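Local structure of formiminoglutamase (Trypanosoma cruzi, 4MYK) at residues V33-P38 and G87-S92; N128-L133 and R167-E172. The protein hydrolyses N-formimino-L-glutamate to L-glutamate and formamide, as an arginase-like metalloenzyme that works with a pair of manganese ions. The protein carries 1 engineered substitution. All blocks are in the same frame, centred on the assembly; numbering follows the deposited sequence.

Contact 1: V33-P38 and G87-S92; sequences VIIGFP and GDITAS
Gly36 uses both of its backbone polar groups on the segment 87-92, running parallel to it. Its N donates to Gly87 O at 2.7 Å, and its O accepts from Ile89 N at 2.9 Å; both bonds are nearly straight at the hydrogen. Gly36 is thus bonded to the residues before and after Asp88, the usual alternation of a parallel pair, and Gly36 O also receives a CA-H...O contact from Asp88 CA. Earlier along the same two strands Ile34 bonds to Tyr84 and Ala86; Gly87 N turns instead to Asp85 OD1. On its other edge strand 32-37 bonds to Phe114 and Phe116. The Asp88 carboxylate folds over Gly36, bringing OD1 to 3.2 Å from Gly36 CA; the glycine has no side chain to obstruct it. OD1 finds its strong partner in Arg60, through a salt bridge, while OD2 lies 3.2 Å from Pro38 CG. The other face carries the hydrophobic packing: Ile35 CG2, held anti to the backbone N (CG1 at chi1 -62°), meets Ile89 CG1 at 3.6 Å. Ile89 CB then sits at the edge of the Phe37 ring, 3.9 Å from CD1. Ile89 is held at both polar backbone atoms, since its O bonds to the Tyr39 hydroxyl. This is the parallel pair at one edge, within this chain, of the eight-stranded sheet of the arginase/deacetylase α/β fold, strand order 2-1-3-8-7-4-5-6.

Contact 2: N128-L133 and R167-E172; sequences NGRAML and RQLLEE
Gly129 and Leu169 bring the two helical segments closest, their CA atoms 6.8 Å apart. Residues 128-133 are helical throughout, whereas 167-172 leaves its helix after Leu170, with Glu172 N still bonded to Leu169 O. Leu169 CD2 lies against the bare backbone of the first helix, 3.9 Å from Gly129 CA, at a point where a glycine permits close approach. In the α/β arginase fold, helix 125-135 follows strand 114-119 and helix 165-170 follows strand 141-145, so the contact joins helical connections that lead out of two strands separated in the sheet. The Arg130 side chain crosses that of Leu169 at about a right angle, its CG 4.1 Å from Leu169 CD2. A bend at chi3 (-62°) turns the guanidinium, whose NE is engaged by Glu102 in a salt bridge. Its NH1 donates to a water lying at the guanidinium edge, in plane, 3.0 Å away. That water donates in turn to Glu172 OE2 at 2.6 Å and, weakly, to Gln168 O, thereby relaying between opposite charges whose nearest atoms, Arg130 NH1 and Glu172 OE2, remain 4.9 Å apart. Glu172, kinked at chi2 (-78°), presents its aliphatic part to Leu133, whose CD1 branch touches Glu172 CG at 3.4 Å.

The two contacts illustrate how one α/β fold joins its parts differently according to place. Contact 1 is buried and lies within the sheet, where direct backbone bonds do the joining; contact 2 is only partly buried, links helices flanking the sheet, and relies on side chains and a bridging water. Glycine serves both, admitting a carboxylate in the first and a leucine methyl in the second. Helix 94-110 is their shared neighbour: it packs on Ile35, Phe37 and Ile89 of contact 1, and on Asn128, Ala131 and Met132 of contact 2. The contacts themselves do not touch, their nearest atoms being about 7 Å apart, and neither segment pair supplies a manganese ligand.

Contact 1: V33-P38 and G87-S92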
ATOM      1  N   VAL A  33     -31.357  -6.297   1.719  1.00 21.37           N
ATOM      2  CA  VAL A  33     -31.259  -7.744   1.548  1.00 20.26           C
ATOM      3  C   VAL A  33     -29.982  -8.188   0.810  1.00 18.11           C
ATOM      4  O   VAL A  33     -29.700  -7.733  -0.297  1.00 19.06           O
ATOM      5  CB  VAL A  33     -32.555  -8.322   0.919  1.00 23.00           C
ATOM      6  CG1 VAL A  33     -32.392  -9.799   0.570  1.00 19.36           C
ATOM      7  CG2 VAL A  33     -33.725  -8.123   1.889  1.00 21.79           C
ATOM      8  N   ILE A  34     -29.216  -9.062   1.470  1.00 18.33           N
ATOM      9  CA  ILE A  34     -27.969  -9.621   0.945  1.00 19.92           C
ATOM     10  C   ILE A  34     -28.205 -10.933   0.185  1.00 18.62           C
ATOM     11  O   ILE A  34     -28.808 -11.873   0.702  1.00 18.08           O
ATOM     12  CB  ILE A  34     -26.948  -9.899   2.078  1.00 18.62           C
ATOM     13  CG1 ILE A  34     -26.613  -8.621   2.844  1.00 17.75           C
ATOM     14  CG2 ILE A  34     -25.687 -10.529   1.522  1.00 16.01           C
ATOM     15  CD1 ILE A  34     -25.930  -8.883   4.167  1.00 18.97           C
ATOM     16  N   ILE A  35     -27.712 -10.980  -1.048  1.00 18.18           N
ATOM     17  CA  ILE A  35     -27.879 -12.139  -1.916  1.00 18.58           C
ATOM     18  C   ILE A  35     -26.504 -12.583  -2.386  1.00 16.73           C
ATOM     19  O   ILE A  35     -25.728 -11.775  -2.878  1.00 16.69           O
ATOM     20  CB  ILE A  35     -28.762 -11.790  -3.158  1.00 17.88           C
ATOM     21  CG1 ILE A  35     -30.170 -11.364  -2.716  1.00 19.08           C
ATOM     22  CG2 ILE A  35     -28.831 -12.966  -4.129  1.00 20.35           C
ATOM     23  CD1 ILE A  35     -30.890 -10.439  -3.701  1.00 16.84           C
ATOM     24  N   GLY A  36     -26.196 -13.860  -2.229  1.00 15.94           N
ATOM     25  CA  GLY A  36     -24.903 -14.366  -2.645  1.00 17.09           C
ATOM     26  C   GLY A  36     -24.943 -14.937  -4.044  1.00 18.11           C
ATOM     27  O   GLY A  36     -25.909 -15.596  -4.427  1.00 18.24           O
ATOM     28  N   PHE A  37     -23.890 -14.675  -4.813  1.00 16.93           N
ATOM     29  CA  PHE A  37     -23.736 -15.276  -6.133  1.00 16.83           C
ATOM     30  C   PHE A  37     -22.360 -15.945  -6.288  1.00 16.90           C
ATOM     31  O   PHE A  37     -21.429 -15.364  -6.870  1.00 17.46           O
ATOM     32  CB  PHE A  37     -24.006 -14.254  -7.246  1.00 19.83           C
ATOM     33  CG  PHE A  37     -24.334 -14.881  -8.579  1.00 21.27           C
ATOM     34  CD1 PHE A  37     -25.470 -15.668  -8.730  1.00 21.72           C
ATOM     35  CD2 PHE A  37     -23.515 -14.682  -9.675  1.00 18.50           C
ATOM     36  CE1 PHE A  37     -25.770 -16.248  -9.940  1.00 23.97           C
ATOM     37  CE2 PHE A  37     -23.809 -15.253 -10.889  1.00 20.08           C
ATOM     38  CZ  PHE A  37     -24.939 -16.038 -11.024  1.00 25.37           C
ATOM     39  N   PRO A  38     -22.238 -17.189  -5.779  1.00 19.22           N
ATOM     40  CA  PRO A  38     -20.975 -17.930  -5.727  1.00 17.75           C
ATOM     41  C   PRO A  38     -20.585 -18.545  -7.079  1.00 19.96           C
ATOM     42  O   PRO A  38     -20.539 -19.769  -7.200  1.00 20.20           O
ATOM     43  CB  PRO A  38     -21.267 -19.044  -4.710  1.00 19.53           C
ATOM     44  CG  PRO A  38     -22.757 -18.968  -4.397  1.00 19.35           C
ATOM     45  CD  PRO A  38     -23.374 -18.032  -5.377  1.00 18.62           C
ATOM     46  N   GLY A  87     -29.300 -15.565   1.437  1.00 19.13           N
ATOM     47  CA  GLY A  87     -28.498 -16.710   1.046  1.00 19.26           C
ATOM     48  C   GLY A  87     -27.924 -16.637  -0.356  1.00 15.78           C
ATOM     49  O   GLY A  87     -27.852 -15.565  -0.949  1.00 17.65           O
ATOM     50  N   ASP A  88     -27.521 -17.799  -0.876  1.00 18.91           N
ATOM     51  CA  ASP A  88     -26.919 -17.922  -2.208  1.00 20.43           C
ATOM     52  C   ASP A  88     -27.937 -18.323  -3.270  1.00 19.72           C
ATOM     53  O   ASP A  88     -28.837 -19.121  -3.020  1.00 18.47           O
ATOM     54  CB  ASP A  88     -25.775 -18.953  -2.218  1.00 18.29           C
ATOM     55  CG  ASP A  88     -24.500 -18.436  -1.574  1.00 18.99           C
ATOM     56  OD1 ASP A  88     -24.363 -17.209  -1.364  1.00 21.10           O
ATOM     57  OD2 ASP A  88     -23.624 -19.273  -1.288  1.00 19.94           O
ATOM     58  N   ILE A  89     -27.778 -17.754  -4.458  1.00 20.25           N
ATOM     59  CA  ILE A  89     -28.517 -18.190  -5.627  1.00 22.92           C
ATOM     60  C   ILE A  89     -27.840 -19.441  -6.173  1.00 28.43           C
ATOM     61  O   ILE A  89     -26.712 -19.374  -6.659  1.00 29.51           O
ATOM     62  CB  ILE A  89     -28.518 -17.105  -6.721  1.00 22.82           C
ATOM     63  CG1 ILE A  89     -29.228 -15.845  -6.223  1.00 21.94           C
ATOM     64  CG2 ILE A  89     -29.178 -17.620  -7.986  1.00 24.29           C
ATOM     65  CD1 ILE A  89     -30.654 -16.090  -5.757  1.00 20.37           C
ATOM     66  N   THR A  90     -28.515 -20.581  -6.084  1.00 30.66           N
ATOM     67  CA  THR A  90     -27.935 -21.833  -6.561  1.00 29.62           C
ATOM     68  C   THR A  90     -28.787 -22.457  -7.646  1.00 33.14           C
ATOM     69  O   THR A  90     -30.012 -22.420  -7.574  1.00 35.70           O
ATOM     70  CB  THR A  90     -27.781 -22.846  -5.428  1.00 39.28           C
ATOM     71  OG1 THR A  90     -28.885 -22.707  -4.525  1.00 41.59           O
ATOM     72  CG2 THR A  90     -26.466 -22.612  -4.682  1.00 33.89           C
ATOM     73  N   ALA A  91     -28.132 -23.041  -8.642  1.00 29.68           N
ATOM     74  CA  ALA A  91     -28.828 -23.572  -9.806  1.00 28.33           C
ATOM     75  C   ALA A  91     -28.007 -24.659 -10.502  1.00 31.80           C
ATOM     76  O   ALA A  91     -26.775 -24.664 -10.428  1.00 38.44           O
ATOM     77  CB  ALA A  91     -29.150 -22.446 -10.775  1.00 29.83           C
ATOM     78  N   SER A  92     -28.691 -25.571 -11.187  1.00 36.64           N
ATOM     79  CA  SER A  92     -28.021 -26.685 -11.861  1.00 33.33           C
ATOM     80  C   SER A  92     -27.168 -26.225 -13.052  1.00 35.21           C
ATOM     81  O   SER A  92     -26.123 -26.807 -13.331  1.00 31.14           O
ATOM     82  CB  SER A  92     -29.038 -27.739 -12.307  1.00 35.49           C
ATOM     83  OG  SER A  92     -29.766 -27.318 -13.449  1.00 37.84           O
TER

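Contact 2: N128-L133 and R167-E172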
ATOM      1  N   ASN A 128     -28.420  -8.546 -12.677  1.00 18.11           N
ATOM      2  CA  ASN A 128     -28.714  -7.450 -11.762  1.00 18.24           C
ATOM      3  C   ASN A 128     -29.252  -6.204 -12.457  1.00 18.45           C
ATOM      4  O   ASN A 128     -30.214  -5.595 -12.004  1.00 20.82           O
ATOM      5  CB  ASN A 128     -27.456  -7.094 -10.966  1.00 18.18           C
ATOM      6  CG  ASN A 128     -27.094  -8.153  -9.952  1.00 13.89           C
ATOM      7  OD1 ASN A 128     -27.897  -9.027  -9.639  1.00 15.75           O
ATOM      8  ND2 ASN A 128     -25.886  -8.068  -9.416  1.00 18.37           N
ATOM      9  N   GLY A 129     -28.615  -5.827 -13.557  1.00 18.20           N
ATOM     10  CA  GLY A 129     -29.063  -4.699 -14.344  1.00 20.17           C
ATOM     11  C   GLY A 129     -30.425  -4.907 -14.985  1.00 19.96           C
ATOM     12  O   GLY A 129     -31.239  -3.984 -15.028  1.00 20.64           O
ATOM     13  N   ARG A 130     -30.674  -6.110 -15.500  1.00 20.38           N
ATOM     14  CA  ARG A 130     -31.975  -6.418 -16.096  1.00 19.81           C
ATOM     15  C   ARG A 130     -33.093  -6.371 -15.054  1.00 20.42           C
ATOM     16  O   ARG A 130     -34.197  -5.895 -15.334  1.00 22.51           O
ATOM     17  CB  ARG A 130     -31.943  -7.770 -16.809  1.00 19.95           C
ATOM     18  CG  ARG A 130     -31.180  -7.740 -18.123  1.00 20.65           C
ATOM     19  CD  ARG A 130     -31.336  -9.027 -18.905  1.00 18.22           C
ATOM     20  NE  ARG A 130     -30.801 -10.187 -18.193  1.00 25.30           N
ATOM     21  CZ  ARG A 130     -29.540 -10.593 -18.275  1.00 25.96           C
ATOM     22  NH1 ARG A 130     -28.677  -9.916 -19.027  1.00 23.40           N
ATOM     23  NH2 ARG A 130     -29.144 -11.671 -17.606  1.00 22.69           N
ATOM     24  N   ALA A 131     -32.801  -6.866 -13.853  1.00 20.60           N
ATOM     25  CA  ALA A 131     -33.691  -6.683 -12.705  1.00 20.41           C
ATOM     26  C   ALA A 131     -34.061  -5.206 -12.507  1.00 22.59           C
ATOM     27  O   ALA A 131     -35.203  -4.887 -12.160  1.00 22.28           O
ATOM     28  CB  ALA A 131     -33.062  -7.264 -11.428  1.00 18.66           C
ATOM     29  N   MET A 132     -33.090  -4.317 -12.732  1.00 20.73           N
ATOM     30  CA  MET A 132     -33.300  -2.870 -12.628  1.00 20.84           C
ATOM     31  C   MET A 132     -34.152  -2.344 -13.773  1.00 21.87           C
ATOM     32  O   MET A 132     -35.060  -1.549 -13.556  1.00 22.70           O
ATOM     33  CB  MET A 132     -31.971  -2.106 -12.607  1.00 17.87           C
ATOM     34  CG  MET A 132     -31.180  -2.193 -11.302  1.00 17.31           C
ATOM     35  SD  MET A 132     -31.858  -1.286  -9.894  1.00 23.24           S
ATOM     36  CE  MET A 132     -31.723   0.420 -10.464  1.00 20.50           C
ATOM     37  N   LEU A 133     -33.843  -2.786 -14.989  1.00 20.87           N
ATOM     38  CA  LEU A 133     -34.568  -2.352 -16.181  1.00 22.53           C
ATOM     39  C   LEU A 133     -36.021  -2.816 -16.180  1.00 24.07           C
ATOM     40  O   LEU A 133     -36.858  -2.249 -16.887  1.00 27.90           O
ATOM     41  CB  LEU A 133     -33.875  -2.843 -17.454  1.00 23.60           C
ATOM     42  CG  LEU A 133     -32.440  -2.371 -17.716  1.00 21.65           C
ATOM     43  CD1 LEU A 133     -31.903  -3.004 -19.001  1.00 22.60           C
ATOM     44  CD2 LEU A 133     -32.366  -0.851 -17.777  1.00 21.11           C
ATOM     45  N   ARG A 167     -21.892  -4.824 -21.908  1.00 23.13           N
ATOM     46  CA  ARG A 167     -22.285  -4.913 -23.301  1.00 26.85           C
ATOM     47  C   ARG A 167     -23.762  -5.248 -23.310  1.00 24.58           C
ATOM     48  O   ARG A 167     -24.543  -4.599 -23.997  1.00 23.74           O
ATOM     49  CB  ARG A 167     -21.466  -5.988 -24.032  1.00 28.43           C
ATOM     50  CG  ARG A 167     -21.836  -6.236 -25.490  1.00 28.73           C
ATOM     51  CD  ARG A 167     -22.144  -4.953 -26.238  1.00 32.59           C
ATOM     52  NE  ARG A 167     -21.152  -4.611 -27.258  1.00 40.21           N
ATOM     53  CZ  ARG A 167     -20.731  -5.421 -28.231  1.00 39.13           C
ATOM     54  NH1 ARG A 167     -21.185  -6.663 -28.336  1.00 41.43           N
ATOM     55  NH2 ARG A 167     -19.835  -4.983 -29.102  1.00 37.41           N
ATOM     56  N   GLN A 168     -24.136  -6.241 -22.508  1.00 22.90           N
ATOM     57  CA  GLN A 168     -25.510  -6.734 -22.460  1.00 23.75           C
ATOM     58  C   GLN A 168     -26.480  -5.646 -22.090  1.00 25.14           C
ATOM     59  O   GLN A 168     -27.590  -5.590 -22.604  1.00 24.91           O
ATOM     60  CB  GLN A 168     -25.650  -7.876 -21.458  1.00 20.50           C
ATOM     61  CG  GLN A 168     -25.067  -9.164 -21.954  1.00 22.69           C
ATOM     62  CD  GLN A 168     -25.272 -10.306 -20.993  1.00 26.56           C
ATOM     63  OE1 GLN A 168     -24.309 -10.854 -20.457  1.00 32.45           O
ATOM     64  NE2 GLN A 168     -26.530 -10.685 -20.775  1.00 21.83           N
ATOM     65  N   LEU A 169     -26.065  -4.785 -21.178  1.00 22.68           N
ATOM     66  CA  LEU A 169     -26.955  -3.738 -20.734  1.00 23.37           C
ATOM     67  C   LEU A 169     -27.016  -2.595 -21.765  1.00 23.63           C
ATOM     68  O   LEU A 169     -28.090  -2.073 -22.062  1.00 24.63           O
ATOM     69  CB  LEU A 169     -26.584  -3.299 -19.311  1.00 22.49           C
ATOM     70  CG  LEU A 169     -26.585  -4.506 -18.340  1.00 27.17           C
ATOM     71  CD1 LEU A 169     -25.901  -4.214 -16.992  1.00 23.02           C
ATOM     72  CD2 LEU A 169     -28.005  -5.115 -18.119  1.00 18.46           C
ATOM     73  N   LEU A 170     -25.879  -2.237 -22.350  1.00 24.07           N
ATOM     74  CA  LEU A 170     -25.878  -1.218 -23.401  1.00 25.09           C
ATOM     75  C   LEU A 170     -26.709  -1.654 -24.602  1.00 23.35           C
ATOM     76  O   LEU A 170     -27.277  -0.823 -25.311  1.00 25.67           O
ATOM     77  CB  LEU A 170     -24.454  -0.891 -23.845  1.00 22.39           C
ATOM     78  CG  LEU A 170     -23.649  -0.128 -22.801  1.00 21.47           C
ATOM     79  CD1 LEU A 170     -22.195  -0.024 -23.228  1.00 19.66           C
ATOM     80  CD2 LEU A 170     -24.276   1.245 -22.569  1.00 21.51           C
ATOM     81  N   GLU A 171     -26.777  -2.961 -24.823  1.00 23.48           N
ATOM     82  CA  GLU A 171     -27.561  -3.503 -25.923  1.00 27.15           C
ATOM     83  C   GLU A 171     -29.055  -3.570 -25.604  1.00 27.57           C
ATOM     84  O   GLU A 171     -29.841  -4.019 -26.438  1.00 27.49           O
ATOM     85  CB  GLU A 171     -27.049  -4.883 -26.336  1.00 23.61           C
ATOM     86  CG  GLU A 171     -25.669  -4.874 -26.938  1.00 25.43           C
ATOM     87  CD  GLU A 171     -25.378  -6.126 -27.738  1.00 33.23           C
ATOM     88  OE1 GLU A 171     -24.633  -6.999 -27.237  1.00 38.34           O
ATOM     89  OE2 GLU A 171     -25.895  -6.239 -28.872  1.00 38.01           O
ATOM     90  N   GLU A 172     -29.449  -3.123 -24.412  1.00 25.04           N
ATOM     91  CA  GLU A 172     -30.862  -3.118 -24.022  1.00 26.31           C
ATOM     92  C   GLU A 172     -31.630  -1.938 -24.618  1.00 26.52           C
ATOM     93  O   GLU A 172     -31.189  -0.794 -24.525  1.00 24.90           O
ATOM     94  CB  GLU A 172     -31.002  -3.100 -22.500  1.00 27.91           C
ATOM     95  CG  GLU A 172     -30.543  -4.374 -21.804  1.00 25.96           C
ATOM     96  CD  GLU A 172     -31.557  -5.488 -21.910  1.00 28.03           C
ATOM     97  OE1 GLU A 172     -32.741  -5.190 -22.200  1.00 31.32           O
ATOM     98  OE2 GLU A 172     -31.166  -6.660 -21.708  1.00 29.84           O
TER
HETATM   99  O   HOH W   1     -29.014  -7.341 -20.474  1.00 27.68           O